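Local coordinates for GGDEF and EAL domain-containing protein (Vibrio cholerae O1 str. 2010EL-1786, PDB 6PWJ) that probably takes part in cyclic di-GMP signalling through a GGDEF and an EAL domain, families that make and break down this second messenger, at residues 201-206 with 218-223; 251-256 with 271-276; 334-339 with 352-357; 393-398 with 411-416. All coordinates share one frame; numbering follows the deposited sequence.

Interaction 1: residues 201-206 with 218-223. With MG (magnesium ion), chain C.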
loop_
_atom_site.group_PDB
_atom_site.type_symbol
_atom_site.label_atom_id
_atom_site.label_comp_id
_atom_site.label_asym_id
_atom_site.label_seq_id
_atom_site.Cartn_x
_atom_site.Cartn_y
_atom_site.Cartn_z
ATOM N N THR A 201 17.936 -12.066 7.585
ATOM C CA THR A 201 17.098 -13.038 8.265
ATOM C C THR A 201 15.708 -13.020 7.643
ATOM O O THR A 201 15.223 -11.975 7.197
ATOM C CB THR A 201 17.005 -12.737 9.762
ATOM O OG1 THR A 201 18.324 -12.615 10.310
ATOM C CG2 THR A 201 16.264 -13.850 10.486
ATOM N N PHE A 202 15.065 -14.184 7.610
ATOM C CA PHE A 202 13.790 -14.345 6.926
ATOM C C PHE A 202 12.739 -14.895 7.879
ATOM O O PHE A 202 12.984 -15.879 8.584
ATOM C CB PHE A 202 13.936 -15.262 5.709
ATOM C CG PHE A 202 14.733 -14.656 4.591
ATOM C CD1 PHE A 202 14.206 -13.625 3.830
ATOM C CD2 PHE A 202 16.007 -15.114 4.299
ATOM C CE1 PHE A 202 14.934 -13.060 2.802
ATOM C CE2 PHE A 202 16.739 -14.554 3.269
ATOM C CZ PHE A 202 16.202 -13.527 2.521
ATOM N N ARG A 203 11.573 -14.253 7.891
ATOM C CA ARG A 203 10.414 -14.709 8.640
ATOM C C ARG A 203 9.344 -15.178 7.663
ATOM O O ARG A 203 9.184 -14.601 6.583
ATOM C CB ARG A 203 9.855 -13.596 9.535
ATOM C CG ARG A 203 8.739 -14.055 10.465
ATOM C CD ARG A 203 8.140 -12.914 11.286
ATOM N NE ARG A 203 7.037 -12.246 10.598
ATOM C CZ ARG A 203 6.979 -10.940 10.357
ATOM N NH1 ARG A 203 7.960 -10.142 10.759
ATOM N NH2 ARG A 203 5.934 -10.428 9.723
ATOM N N TYR A 204 8.615 -16.225 8.040
ATOM C CA TYR A 204 7.579 -16.813 7.192
ATOM C C TYR A 204 6.250 -16.746 7.936
ATOM O O TYR A 204 6.002 -17.534 8.853
ATOM C CB TYR A 204 7.936 -18.247 6.810
ATOM C CG TYR A 204 9.301 -18.378 6.173
ATOM C CD1 TYR A 204 9.482 -18.144 4.815
ATOM C CD2 TYR A 204 10.411 -18.730 6.930
ATOM C CE1 TYR A 204 10.729 -18.259 4.231
ATOM C CE2 TYR A 204 11.661 -18.849 6.354
ATOM C CZ TYR A 204 11.814 -18.612 5.004
ATOM O OH TYR A 204 13.057 -18.728 4.427
ATOM N N GLN A 205 5.395 -15.806 7.537
ATOM C CA GLN A 205 4.079 -15.642 8.138
ATOM C C GLN A 205 3.074 -16.487 7.364
ATOM O O GLN A 205 2.876 -16.282 6.161
ATOM C CB GLN A 205 3.661 -14.172 8.143
ATOM C CG GLN A 205 2.487 -13.866 9.058
ATOM C CD GLN A 205 2.160 -12.387 9.110
ATOM O OE1 GLN A 205 2.052 -11.727 8.077
ATOM N NE2 GLN A 205 2.008 -11.856 10.319
ATOM N N ALA A 206 2.440 -17.429 8.054
ATOM C CA ALA A 206 1.540 -18.368 7.402
ATOM C C ALA A 206 0.188 -17.727 7.119
ATOM O O ALA A 206 -0.343 -16.967 7.934
ATOM C CB ALA A 206 1.353 -19.614 8.268
ATOM N N GLU A 218 4.045 -15.951 3.601
ATOM C CA GLU A 218 4.657 -14.764 3.023
ATOM C C GLU A 218 6.025 -14.532 3.649
ATOM O O GLU A 218 6.181 -14.610 4.871
ATOM C CB GLU A 218 3.763 -13.543 3.227
ATOM C CG GLU A 218 4.242 -12.299 2.499
ATOM C CD GLU A 218 3.196 -11.204 2.469
ATOM O OE1 GLU A 218 2.086 -11.426 2.999
ATOM O OE2 GLU A 218 3.480 -10.122 1.912
ATOM N N VAL A 219 7.015 -14.252 2.812
ATOM C CA VAL A 219 8.387 -14.067 3.266
ATOM C C VAL A 219 8.578 -12.620 3.708
ATOM O O VAL A 219 8.151 -11.686 3.020
ATOM C CB VAL A 219 9.389 -14.443 2.161
ATOM C CG1 VAL A 219 10.814 -14.235 2.649
ATOM C CG2 VAL A 219 9.167 -15.883 1.718
ATOM N N PHE A 220 9.217 -12.437 4.859
ATOM C CA PHE A 220 9.561 -11.117 5.372
ATOM C C PHE A 220 11.044 -11.098 5.705
ATOM O O PHE A 220 11.535 -11.987 6.407
ATOM C CB PHE A 220 8.722 -10.760 6.603
ATOM C CG PHE A 220 7.258 -10.600 6.307
ATOM C CD1 PHE A 220 6.752 -9.384 5.880
ATOM C CD2 PHE A 220 6.387 -11.666 6.452
ATOM C CE1 PHE A 220 5.405 -9.236 5.603
ATOM C CE2 PHE A 220 5.040 -11.523 6.178
ATOM C CZ PHE A 220 4.548 -10.306 5.753
ATOM N N SER A 221 11.748 -10.087 5.207
ATOM C CA SER A 221 13.198 -10.023 5.294
ATOM C C SER A 221 13.644 -8.923 6.249
ATOM O O SER A 221 12.962 -7.908 6.422
ATOM C CB SER A 221 13.814 -9.791 3.911
ATOM O OG SER A 221 13.123 -8.771 3.212
ATOM N N ALA A 222 14.803 -9.140 6.865
ATOM C CA ALA A 222 15.407 -8.170 7.767
ATOM C C ALA A 222 16.890 -8.488 7.886
ATOM O O ALA A 222 17.339 -9.579 7.525
ATOM C CB ALA A 222 14.735 -8.180 9.144
ATOM N N PHE A 223 17.647 -7.516 8.389
ATOM C CA PHE A 223 19.075 -7.704 8.596
ATOM C C PHE A 223 19.529 -6.820 9.748
ATOM O O PHE A 223 18.858 -5.851 10.115
ATOM C CB PHE A 223 19.879 -7.405 7.322
ATOM C CG PHE A 223 19.994 -5.942 7.001
ATOM C CD1 PHE A 223 18.992 -5.289 6.302
ATOM C CD2 PHE A 223 21.114 -5.222 7.384
ATOM C CE1 PHE A 223 19.102 -3.945 6.002
ATOM C CE2 PHE A 223 21.229 -3.879 7.087
ATOM C CZ PHE A 223 20.221 -3.240 6.395
HETATM MG MG MG C . 2.711 -8.991 0.490
HETATM O O HOH W 1 0.909 -8.618 1.410
HETATM O O HOH W 2 2.772 -7.269 1.574
#

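Interaction 2: residues 251-256 with 271-276. With MG (magnesium ion), chain C.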
loop_
_atom_site.group_PDB
_atom_site.type_symbol
_atom_site.label_atom_id
_atom_site.label_comp_id
_atom_site.label_asym_id
_atom_site.label_seq_id
_atom_site.Cartn_x
_atom_site.Cartn_y
_atom_site.Cartn_z
ATOM N N TYR A 251 17.997 -11.527 -4.701
ATOM C CA TYR A 251 18.652 -12.142 -3.551
ATOM C C TYR A 251 17.651 -12.897 -2.686
ATOM O O TYR A 251 17.969 -13.959 -2.138
ATOM C CB TYR A 251 19.378 -11.074 -2.733
ATOM C CG TYR A 251 19.854 -11.551 -1.381
ATOM C CD1 TYR A 251 21.029 -12.279 -1.253
ATOM C CD2 TYR A 251 19.132 -11.266 -0.230
ATOM C CE1 TYR A 251 21.469 -12.714 -0.017
ATOM C CE2 TYR A 251 19.563 -11.697 1.008
ATOM C CZ TYR A 251 20.732 -12.420 1.110
ATOM O OH TYR A 251 21.163 -12.850 2.342
ATOM N N VAL A 252 16.436 -12.366 -2.552
ATOM C CA VAL A 252 15.416 -13.043 -1.757
ATOM C C VAL A 252 14.980 -14.333 -2.439
ATOM O O VAL A 252 14.868 -15.386 -1.801
ATOM C CB VAL A 252 14.223 -12.105 -1.505
ATOM C CG1 VAL A 252 13.047 -12.886 -0.947
ATOM C CG2 VAL A 252 14.623 -10.993 -0.553
ATOM N N ILE A 253 14.723 -14.270 -3.747
ATOM C CA ILE A 253 14.296 -15.459 -4.480
ATOM C C ILE A 253 15.371 -16.537 -4.419
ATOM O O ILE A 253 15.073 -17.720 -4.212
ATOM C CB ILE A 253 13.940 -15.089 -5.931
ATOM C CG1 ILE A 253 12.769 -14.104 -5.955
ATOM C CG2 ILE A 253 13.619 -16.341 -6.734
ATOM C CD1 ILE A 253 12.401 -13.625 -7.342
ATOM N N GLU A 254 16.634 -16.147 -4.601
ATOM C CA GLU A 254 17.733 -17.103 -4.497
ATOM C C GLU A 254 17.733 -17.790 -3.138
ATOM O O GLU A 254 17.812 -19.021 -3.049
ATOM C CB GLU A 254 19.064 -16.392 -4.737
ATOM C CG GLU A 254 20.289 -17.231 -4.415
ATOM C CD GLU A 254 21.418 -16.399 -3.840
ATOM O OE1 GLU A 254 21.852 -16.683 -2.703
ATOM O OE2 GLU A 254 21.861 -15.449 -4.519
ATOM N N ARG A 255 17.651 -17.004 -2.063
ATOM C CA ARG A 255 17.680 -17.573 -0.720
ATOM C C ARG A 255 16.477 -18.476 -0.481
ATOM O O ARG A 255 16.616 -19.597 0.025
ATOM C CB ARG A 255 17.729 -16.454 0.319
ATOM C CG ARG A 255 19.077 -15.762 0.433
ATOM C CD ARG A 255 20.107 -16.684 1.061
ATOM N NE ARG A 255 19.567 -17.367 2.233
ATOM C CZ ARG A 255 19.521 -16.841 3.452
ATOM N NH1 ARG A 255 19.984 -15.617 3.667
ATOM N NH2 ARG A 255 19.009 -17.537 4.458
ATOM N N VAL A 256 15.282 -18.004 -0.841
ATOM C CA VAL A 256 14.077 -18.797 -0.618
ATOM C C VAL A 256 14.149 -20.118 -1.369
ATOM O O VAL A 256 13.580 -21.124 -0.927
ATOM C CB VAL A 256 12.829 -17.988 -1.019
ATOM C CG1 VAL A 256 11.592 -18.867 -0.959
ATOM C CG2 VAL A 256 12.671 -16.781 -0.112
ATOM N N ILE A 271 6.526 -14.617 -2.148
ATOM C CA ILE A 271 7.584 -13.617 -2.233
ATOM C C ILE A 271 6.995 -12.348 -2.830
ATOM O O ILE A 271 6.393 -12.386 -3.911
ATOM C CB ILE A 271 8.769 -14.120 -3.074
ATOM C CG1 ILE A 271 9.282 -15.452 -2.527
ATOM C CG2 ILE A 271 9.883 -13.084 -3.096
ATOM C CD1 ILE A 271 10.352 -16.090 -3.387
ATOM N N ASN A 272 7.161 -11.230 -2.130
ATOM C CA ASN A 272 6.704 -9.942 -2.635
ATOM C C ASN A 272 7.681 -9.439 -3.690
ATOM O O ASN A 272 8.880 -9.302 -3.423
ATOM C CB ASN A 272 6.574 -8.931 -1.498
ATOM C CG ASN A 272 5.476 -9.295 -0.518
ATOM O OD1 ASN A 272 4.290 -9.168 -0.821
ATOM N ND2 ASN A 272 5.868 -9.737 0.670
ATOM N N ILE A 273 7.174 -9.171 -4.888
ATOM C CA ILE A 273 7.982 -8.688 -6.001
ATOM C C ILE A 273 7.720 -7.199 -6.176
ATOM O O ILE A 273 6.563 -6.775 -6.309
ATOM C CB ILE A 273 7.675 -9.460 -7.294
ATOM C CG1 ILE A 273 7.943 -10.953 -7.095
ATOM C CG2 ILE A 273 8.503 -8.914 -8.448
ATOM C CD1 ILE A 273 9.384 -11.279 -6.752
ATOM N N ALA A 274 8.787 -6.405 -6.173
ATOM C CA ALA A 274 8.648 -4.959 -6.237
ATOM C C ALA A 274 8.131 -4.517 -7.601
ATOM O O ALA A 274 8.403 -5.140 -8.630
ATOM C CB ALA A 274 9.985 -4.280 -5.941
ATOM N N GLN A 275 7.374 -3.418 -7.594
ATOM C CA GLN A 275 6.881 -2.849 -8.843
ATOM C C GLN A 275 8.034 -2.487 -9.770
ATOM O O GLN A 275 7.958 -2.706 -10.984
ATOM C CB GLN A 275 6.018 -1.623 -8.543
ATOM C CG GLN A 275 4.923 -1.345 -9.557
ATOM C CD GLN A 275 3.712 -0.688 -8.920
ATOM O OE1 GLN A 275 3.425 -0.904 -7.740
ATOM N NE2 GLN A 275 2.997 0.120 -9.693
ATOM N N GLY A 276 9.115 -1.942 -9.212
ATOM C CA GLY A 276 10.285 -1.598 -10.000
ATOM C C GLY A 276 11.110 -2.783 -10.454
ATOM O O GLY A 276 12.022 -2.602 -11.269
HETATM MG MG MG C . 2.711 -8.991 0.490
HETATM O O HOH W 1 0.909 -8.618 1.410
HETATM O O HOH W 2 2.772 -7.269 1.574
#

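Interaction 3: residues 334-339 with 352-357. With MG (magnesium ion), chain C.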
loop_
_atom_site.group_PDB
_atom_site.type_symbol
_atom_site.label_atom_id
_atom_site.label_comp_id
_atom_site.label_asym_id
_atom_site.label_seq_id
_atom_site.Cartn_x
_atom_site.Cartn_y
_atom_site.Cartn_z
ATOM N N ASP A 334 -1.269 -8.709 -4.665
ATOM C CA ASP A 334 -1.094 -8.089 -3.361
ATOM C C ASP A 334 -1.696 -6.691 -3.388
ATOM O O ASP A 334 -1.556 -5.963 -4.375
ATOM C CB ASP A 334 0.387 -8.024 -2.979
ATOM C CG ASP A 334 0.600 -7.935 -1.479
ATOM O OD1 ASP A 334 -0.402 -7.891 -0.734
ATOM O OD2 ASP A 334 1.769 -7.915 -1.042
ATOM N N ASN A 335 -2.380 -6.324 -2.305
ATOM C CA ASN A 335 -3.069 -5.037 -2.223
ATOM C C ASN A 335 -4.222 -4.975 -3.223
ATOM O O ASN A 335 -4.470 -3.944 -3.850
ATOM C CB ASN A 335 -2.095 -3.876 -2.438
ATOM C CG ASN A 335 -0.939 -3.898 -1.456
ATOM O OD1 ASN A 335 -1.137 -4.020 -0.247
ATOM N ND2 ASN A 335 0.278 -3.797 -1.976
ATOM N N TYR A 336 -4.926 -6.094 -3.372
ATOM C CA TYR A 336 -6.024 -6.187 -4.325
ATOM C C TYR A 336 -7.089 -5.135 -4.032
ATOM O O TYR A 336 -7.530 -4.979 -2.889
ATOM C CB TYR A 336 -6.619 -7.595 -4.275
ATOM C CG TYR A 336 -7.938 -7.770 -4.992
ATOM C CD1 TYR A 336 -8.016 -7.702 -6.377
ATOM C CD2 TYR A 336 -9.101 -8.037 -4.282
ATOM C CE1 TYR A 336 -9.220 -7.874 -7.033
ATOM C CE2 TYR A 336 -10.309 -8.212 -4.928
ATOM C CZ TYR A 336 -10.364 -8.129 -6.303
ATOM O OH TYR A 336 -11.565 -8.302 -6.949
ATOM N N GLY A 337 -7.491 -4.406 -5.074
ATOM C CA GLY A 337 -8.517 -3.389 -4.971
ATOM C C GLY A 337 -8.044 -2.030 -4.505
ATOM O O GLY A 337 -8.860 -1.101 -4.437
ATOM N N ARG A 338 -6.753 -1.871 -4.205
ATOM C CA ARG A 338 -6.283 -0.648 -3.563
ATOM C C ARG A 338 -6.239 0.536 -4.523
ATOM O O ARG A 338 -6.399 1.684 -4.093
ATOM C CB ARG A 338 -4.900 -0.878 -2.957
ATOM C CG ARG A 338 -4.295 0.346 -2.290
ATOM C CD ARG A 338 -2.923 0.033 -1.722
ATOM N NE ARG A 338 -1.996 -0.407 -2.759
ATOM C CZ ARG A 338 -0.763 -0.841 -2.521
ATOM N NH1 ARG A 338 -0.303 -0.899 -1.279
ATOM N NH2 ARG A 338 0.011 -1.222 -3.528
ATOM N N ASN A 339 -6.017 0.289 -5.811
ATOM C CA ASN A 339 -5.793 1.375 -6.757
ATOM C C ASN A 339 -7.078 2.054 -7.218
ATOM O O ASN A 339 -7.001 3.019 -7.985
ATOM C CB ASN A 339 -5.019 0.861 -7.973
ATOM C CG ASN A 339 -3.593 0.479 -7.632
ATOM O OD1 ASN A 339 -3.271 -0.699 -7.479
ATOM N ND2 ASN A 339 -2.729 1.479 -7.500
ATOM N N LYS A 352 -3.726 -16.831 -8.923
ATOM C CA LYS A 352 -4.028 -17.911 -7.990
ATOM C C LYS A 352 -4.740 -17.395 -6.747
ATOM O O LYS A 352 -5.587 -18.097 -6.181
ATOM C CB LYS A 352 -2.745 -18.641 -7.597
ATOM C CG LYS A 352 -2.979 -19.911 -6.800
ATOM C CD LYS A 352 -1.668 -20.499 -6.308
ATOM C CE LYS A 352 -1.840 -21.945 -5.876
ATOM N NZ LYS A 352 -2.223 -22.814 -7.023
ATOM N N TYR A 353 -4.412 -16.183 -6.306
ATOM C CA TYR A 353 -5.018 -15.618 -5.110
ATOM C C TYR A 353 -5.005 -14.100 -5.212
ATOM O O TYR A 353 -4.257 -13.516 -6.000
ATOM C CB TYR A 353 -4.289 -16.069 -3.837
ATOM C CG TYR A 353 -2.857 -15.581 -3.734
ATOM C CD1 TYR A 353 -2.568 -14.310 -3.249
ATOM C CD2 TYR A 353 -1.797 -16.392 -4.113
ATOM C CE1 TYR A 353 -1.262 -13.861 -3.155
ATOM C CE2 TYR A 353 -0.490 -15.952 -4.020
ATOM C CZ TYR A 353 -0.228 -14.687 -3.540
ATOM O OH TYR A 353 1.072 -14.247 -3.446
ATOM N N VAL A 354 -5.844 -13.467 -4.398
ATOM C CA VAL A 354 -5.860 -12.018 -4.244
ATOM C C VAL A 354 -5.701 -11.711 -2.762
ATOM O O VAL A 354 -6.483 -12.194 -1.934
ATOM C CB VAL A 354 -7.148 -11.386 -4.797
ATOM C CG1 VAL A 354 -7.189 -11.496 -6.315
ATOM C CG2 VAL A 354 -8.371 -12.044 -4.175
ATOM N N LYS A 355 -4.683 -10.924 -2.425
ATOM C CA LYS A 355 -4.485 -10.454 -1.054
ATOM C C LYS A 355 -5.151 -9.090 -0.930
ATOM O O LYS A 355 -4.604 -8.078 -1.375
ATOM C CB LYS A 355 -3.000 -10.378 -0.711
ATOM C CG LYS A 355 -2.507 -11.476 0.217
ATOM C CD LYS A 355 -1.295 -11.002 1.007
ATOM C CE LYS A 355 -0.772 -12.078 1.942
ATOM N NZ LYS A 355 -0.120 -13.180 1.191
ATOM N N LEU A 356 -6.339 -9.057 -0.329
ATOM C CA LEU A 356 -7.069 -7.803 -0.219
ATOM C C LEU A 356 -6.259 -6.773 0.559
ATOM O O LEU A 356 -5.650 -7.079 1.588
ATOM C CB LEU A 356 -8.424 -8.022 0.454
ATOM C CG LEU A 356 -9.540 -8.534 -0.461
ATOM C CD1 LEU A 356 -9.453 -10.043 -0.636
ATOM C CD2 LEU A 356 -10.902 -8.120 0.070
ATOM N N ASP A 357 -6.257 -5.542 0.053
ATOM C CA ASP A 357 -5.538 -4.456 0.697
ATOM C C ASP A 357 -6.099 -4.199 2.092
ATOM O O ASP A 357 -7.250 -4.517 2.402
ATOM C CB ASP A 357 -5.621 -3.185 -0.149
ATOM C CG ASP A 357 -4.875 -2.020 0.472
ATOM O OD1 ASP A 357 -3.629 -1.992 0.377
ATOM O OD2 ASP A 357 -5.534 -1.134 1.056
HETATM MG MG MG C . 2.711 -8.991 0.490
HETATM O O HOH W 1 0.909 -8.618 1.410
HETATM O O HOH W 2 2.772 -7.269 1.574
#

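Interaction 4: residues 393-398 with 411-416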
loop_
_atom_site.group_PDB
_atom_site.type_symbol
_atom_site.label_atom_id
_atom_site.label_comp_id
_atom_site.label_asym_id
_atom_site.label_seq_id
_atom_site.Cartn_x
_atom_site.Cartn_y
_atom_site.Cartn_z
ATOM N N GLU A 393 -5.753 -9.720 13.112
ATOM C CA GLU A 393 -5.172 -9.727 14.446
ATOM C C GLU A 393 -6.051 -10.374 15.507
ATOM O O GLU A 393 -5.561 -10.631 16.612
ATOM C CB GLU A 393 -4.837 -8.290 14.875
ATOM C CG GLU A 393 -4.048 -7.504 13.834
ATOM C CD GLU A 393 -2.607 -7.965 13.712
ATOM O OE1 GLU A 393 -1.867 -7.863 14.714
ATOM O OE2 GLU A 393 -2.217 -8.432 12.620
ATOM N N THR A 394 -7.321 -10.648 15.215
ATOM C CA THR A 394 -8.238 -11.180 16.211
ATOM C C THR A 394 -9.031 -12.343 15.632
ATOM O O THR A 394 -9.179 -12.481 14.414
ATOM C CB THR A 394 -9.208 -10.102 16.715
ATOM O OG1 THR A 394 -8.504 -8.865 16.887
ATOM C CG2 THR A 394 -9.814 -10.517 18.046
ATOM N N GLN A 395 -9.546 -13.185 16.531
ATOM C CA GLN A 395 -10.411 -14.279 16.105
ATOM C C GLN A 395 -11.786 -13.763 15.700
ATOM O O GLN A 395 -12.375 -14.246 14.727
ATOM C CB GLN A 395 -10.533 -15.320 17.218
ATOM C CG GLN A 395 -11.349 -16.548 16.836
ATOM C CD GLN A 395 -10.597 -17.490 15.909
ATOM O OE1 GLN A 395 -9.426 -17.796 16.134
ATOM N NE2 GLN A 395 -11.270 -17.952 14.861
ATOM N N THR A 396 -12.317 -12.783 16.435
ATOM C CA THR A 396 -13.574 -12.166 16.026
ATOM C C THR A 396 -13.426 -11.455 14.690
ATOM O O THR A 396 -14.393 -11.350 13.928
ATOM C CB THR A 396 -14.062 -11.188 17.096
ATOM O OG1 THR A 396 -13.213 -10.036 17.114
ATOM C CG2 THR A 396 -14.033 -11.849 18.464
ATOM N N GLN A 397 -12.223 -10.959 14.392
ATOM C CA GLN A 397 -11.953 -10.409 13.069
ATOM C C GLN A 397 -11.961 -11.504 12.010
ATOM O O GLN A 397 -12.518 -11.323 10.921
ATOM C CB GLN A 397 -10.610 -9.680 13.072
ATOM C CG GLN A 397 -10.686 -8.196 12.766
ATOM C CD GLN A 397 -9.313 -7.554 12.690
ATOM O OE1 GLN A 397 -8.794 -7.051 13.687
ATOM N NE2 GLN A 397 -8.714 -7.575 11.504
ATOM N N LEU A 398 -11.350 -12.651 12.316
ATOM C CA LEU A 398 -11.283 -13.742 11.349
ATOM C C LEU A 398 -12.674 -14.278 11.032
ATOM O O LEU A 398 -13.019 -14.490 9.864
ATOM C CB LEU A 398 -10.374 -14.851 11.887
ATOM C CG LEU A 398 -9.959 -15.984 10.947
ATOM C CD1 LEU A 398 -8.736 -16.694 11.502
ATOM C CD2 LEU A 398 -11.098 -16.969 10.750
ATOM N N GLY A 411 -1.834 -13.182 9.834
ATOM C CA GLY A 411 -1.583 -12.137 10.807
ATOM C C GLY A 411 -1.401 -12.624 12.229
ATOM O O GLY A 411 -0.995 -13.767 12.459
ATOM N N PHE A 412 -1.710 -11.755 13.195
ATOM C CA PHE A 412 -1.466 -12.066 14.600
ATOM C C PHE A 412 -2.304 -13.247 15.072
ATOM O O PHE A 412 -1.837 -14.058 15.877
ATOM C CB PHE A 412 -1.749 -10.828 15.452
ATOM C CG PHE A 412 -1.312 -10.954 16.883
ATOM C CD1 PHE A 412 -0.050 -11.421 17.201
ATOM C CD2 PHE A 412 -2.157 -10.574 17.912
ATOM C CE1 PHE A 412 0.355 -11.526 18.518
ATOM C CE2 PHE A 412 -1.759 -10.671 19.228
ATOM C CZ PHE A 412 -0.499 -11.148 19.532
ATOM N N ILE A 413 -3.542 -13.365 14.588
ATOM C CA ILE A 413 -4.386 -14.472 15.022
ATOM C C ILE A 413 -3.797 -15.809 14.587
ATOM O O ILE A 413 -4.011 -16.829 15.249
ATOM C CB ILE A 413 -5.822 -14.286 14.498
ATOM C CG1 ILE A 413 -6.768 -15.294 15.155
ATOM C CG2 ILE A 413 -5.853 -14.437 12.991
ATOM C CD1 ILE A 413 -6.814 -15.195 16.661
ATOM N N VAL A 414 -3.054 -15.835 13.480
ATOM C CA VAL A 414 -2.457 -17.086 13.028
ATOM C C VAL A 414 -1.124 -17.328 13.723
ATOM O O VAL A 414 -0.715 -18.479 13.908
ATOM C CB VAL A 414 -2.299 -17.079 11.496
ATOM C CG1 VAL A 414 -1.561 -18.325 11.021
ATOM C CG2 VAL A 414 -3.654 -16.967 10.828
ATOM N N ASP A 415 -0.436 -16.265 14.125
ATOM C CA ASP A 415 0.902 -16.379 14.693
ATOM C C ASP A 415 0.905 -16.656 16.189
ATOM O O ASP A 415 1.985 -16.826 16.764
ATOM C CB ASP A 415 1.696 -15.105 14.416
ATOM C CG ASP A 415 1.930 -14.874 12.939
ATOM O OD1 ASP A 415 1.641 -15.770 12.120
ATOM O OD2 ASP A 415 2.417 -13.782 12.590
ATOM N N LYS A 416 -0.261 -16.720 16.830
ATOM C CA LYS A 416 -0.343 -16.922 18.267
ATOM C C LYS A 416 -0.694 -18.349 18.672
ATOM O O LYS A 416 -0.650 -18.659 19.870
ATOM C CB LYS A 416 -1.399 -15.991 18.876
ATOM C CG LYS A 416 -1.182 -14.517 18.652
ATOM C CD LYS A 416 -2.202 -13.740 19.469
ATOM C CE LYS A 416 -3.617 -14.235 19.213
ATOM N NZ LYS A 416 -4.616 -13.607 20.121
#

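Interaction 1: residues 201-206 with 218-223
R203 lies over F220 on an antiparallel beta hairpin of the EAL-domain barrel, strands 200-209 and 214-225. Its CB passes the F220 carbonyl O; CG runs anti to the backbone N (chi1 -173°), and a bend at chi3 (88°) folds the chain back over the neighbouring strand. There CZ sits above the ring and R203 NH2 comes 3.5 Å from F220 CD2, the guanidinium almost parallel to the ring at 19° and displaced toward its rim, an off-centre cation-pi stack. The backbone beneath is held by R203 N to F220 O at 2.7 Å and by F220 N to R203 O. Further along the ring, Q205 packs its CB against CE2, while its amide bonds to Q410. On the face of F202, Y204 and S221, V219 sends CG1 to F202 CD1 (3.6 Å) and CG2 to the Y204 ring. Back on the F220 face, E218, probably at the EAL-signature position, here followed by V219 and F220, extends fully and binds magnesium through OE2 at 2.0 Å.

Interaction 2: residues 251-256 with 271-276
I271 packs its side chain against helix 245-261 and meets three of its residues, each from a different direction. Against V256 the approach is tip to tip, with I271 CD1 ending 3.9 Å from V256 CG1. V252 instead slides past in the opposite sense, so that its CG1 rests 3.8 Å from I271 CG2. I253 crosses I271 at about a right angle, laying CG1 beside the CD1 methyl at 4.0 Å. The two branches of I271 are thereby shared out: with CG1 anti to the carbonyl carbon (chi1 -55°), CD1 serves V256 and I253, while CG2 faces V252 and also borders I253. I273, also roughly perpendicular to I253, adds a single methyl contact, CD1 to CD1 at 3.9 Å. All five residues are buried, and the interface between them is purely hydrocarbon. N272, between the two isoleucines, makes no contact with 251-256 and binds magnesium through OD1 at 2.1 Å, as expected of a TIM-barrel strand that alternates between the outer helices and the inside of the barrel. On the flanks, F202 of strand 200-209 packs on V252, F303 of strand 301-306 touches I253 and I273, and F283 of helix 281-292 reaches the same two isoleucines.

Interaction 3: residues 334-339 with 352-357
D334 and K355 cross at a slant beside the metal: D334 gives OD2 to magnesium at 2.1 Å, while its OD1 rests 3.6 Å from K355 CB. The lysine amine leads away to a salt bridge with E304, another magnesium ligand, so it probably helps place that carboxylate. Beyond this shell the backbones are joined by Y336 N to K355 O (2.8 Å) and by a longer bond, D357 N to Y336 O (3.3 Å). These are the ends of parallel strands 330-336 and 353-356 of a beta-alpha-beta unit of the barrel, linked through helix 345-349. With CG anti to the backbone N (chi1 168°), Y336 swings its ring to the buried side: V354 CB sits over one face, 3.7 Å from Y336 CG, and L356 CG lies at the edge. The phenol OH bonds to I376 O. A type II turn from N335 to R338, G337 at positive phi, brings R338 NH1 to D357 OD1, a long salt bridge of 3.9 Å; D357 OD2 is held by L359 N.

Interaction 4: residues 393-398 with 411-416
I413 wedges against the first turn of helix 395-402, and this is the close-packed half of the contact. Its CG1 and CD1 lie over the backbone there, CG1 3.7 Å from T394 C and CD1 3.4 Å from Q395 N, with Q395 OE1 flanking the CD1 methyl at 3.7 Å. The CG2 branch goes the other way and meets L398 CD1 at 4.0 Å, the two side chains crossing at about a right angle. With CG1 anti to the backbone N (chi1 -170°), I413 spreads its two branches between the helix start and the leucine, and V392 adds further apolar contact to both I413 and L398. The half round F412, an exposed residue, is looser. E393 doubles back at chi2 (-72°) toward it, its carboxylate turned only 15° from the ring plane, and OE2 accepts a single weak bond from F412 N at 3.4 Å. The ring brings its edge to the backbone, with F412 CD2 3.6 Å from E393 O. I413 thus packs its methyls on backbone and amide atoms as well as on L398; the carboxylate, set by the amino end of the weakly bonded helix 412-415, would probably be favoured there electrostatically but adds only a long, weak bond.

In the fold
All four contacts lie within the EAL domain and follow one another in series along the chain, none nesting or crossing. Interaction 1 closes a hairpin turn; interaction 2 closes the connection from a helix to the next barrel strand; interaction 3 closes a beta-alpha-beta unit; interaction 4 brings the start of helix 395-402 to the segment after strand 408-410, near the C terminus. Interactions 1, 2 and 3 converge on the magnesium ion, with E304 as a further protein ligand. Interactions 1 and 4 touch, with a probable hydrogen bond from Q205 to D415, just beyond strand 408-410, which pairs with 200-209 and closes the barrel; interactions 2 and 4 stay apart, their nearest atoms about 12 Å from each other.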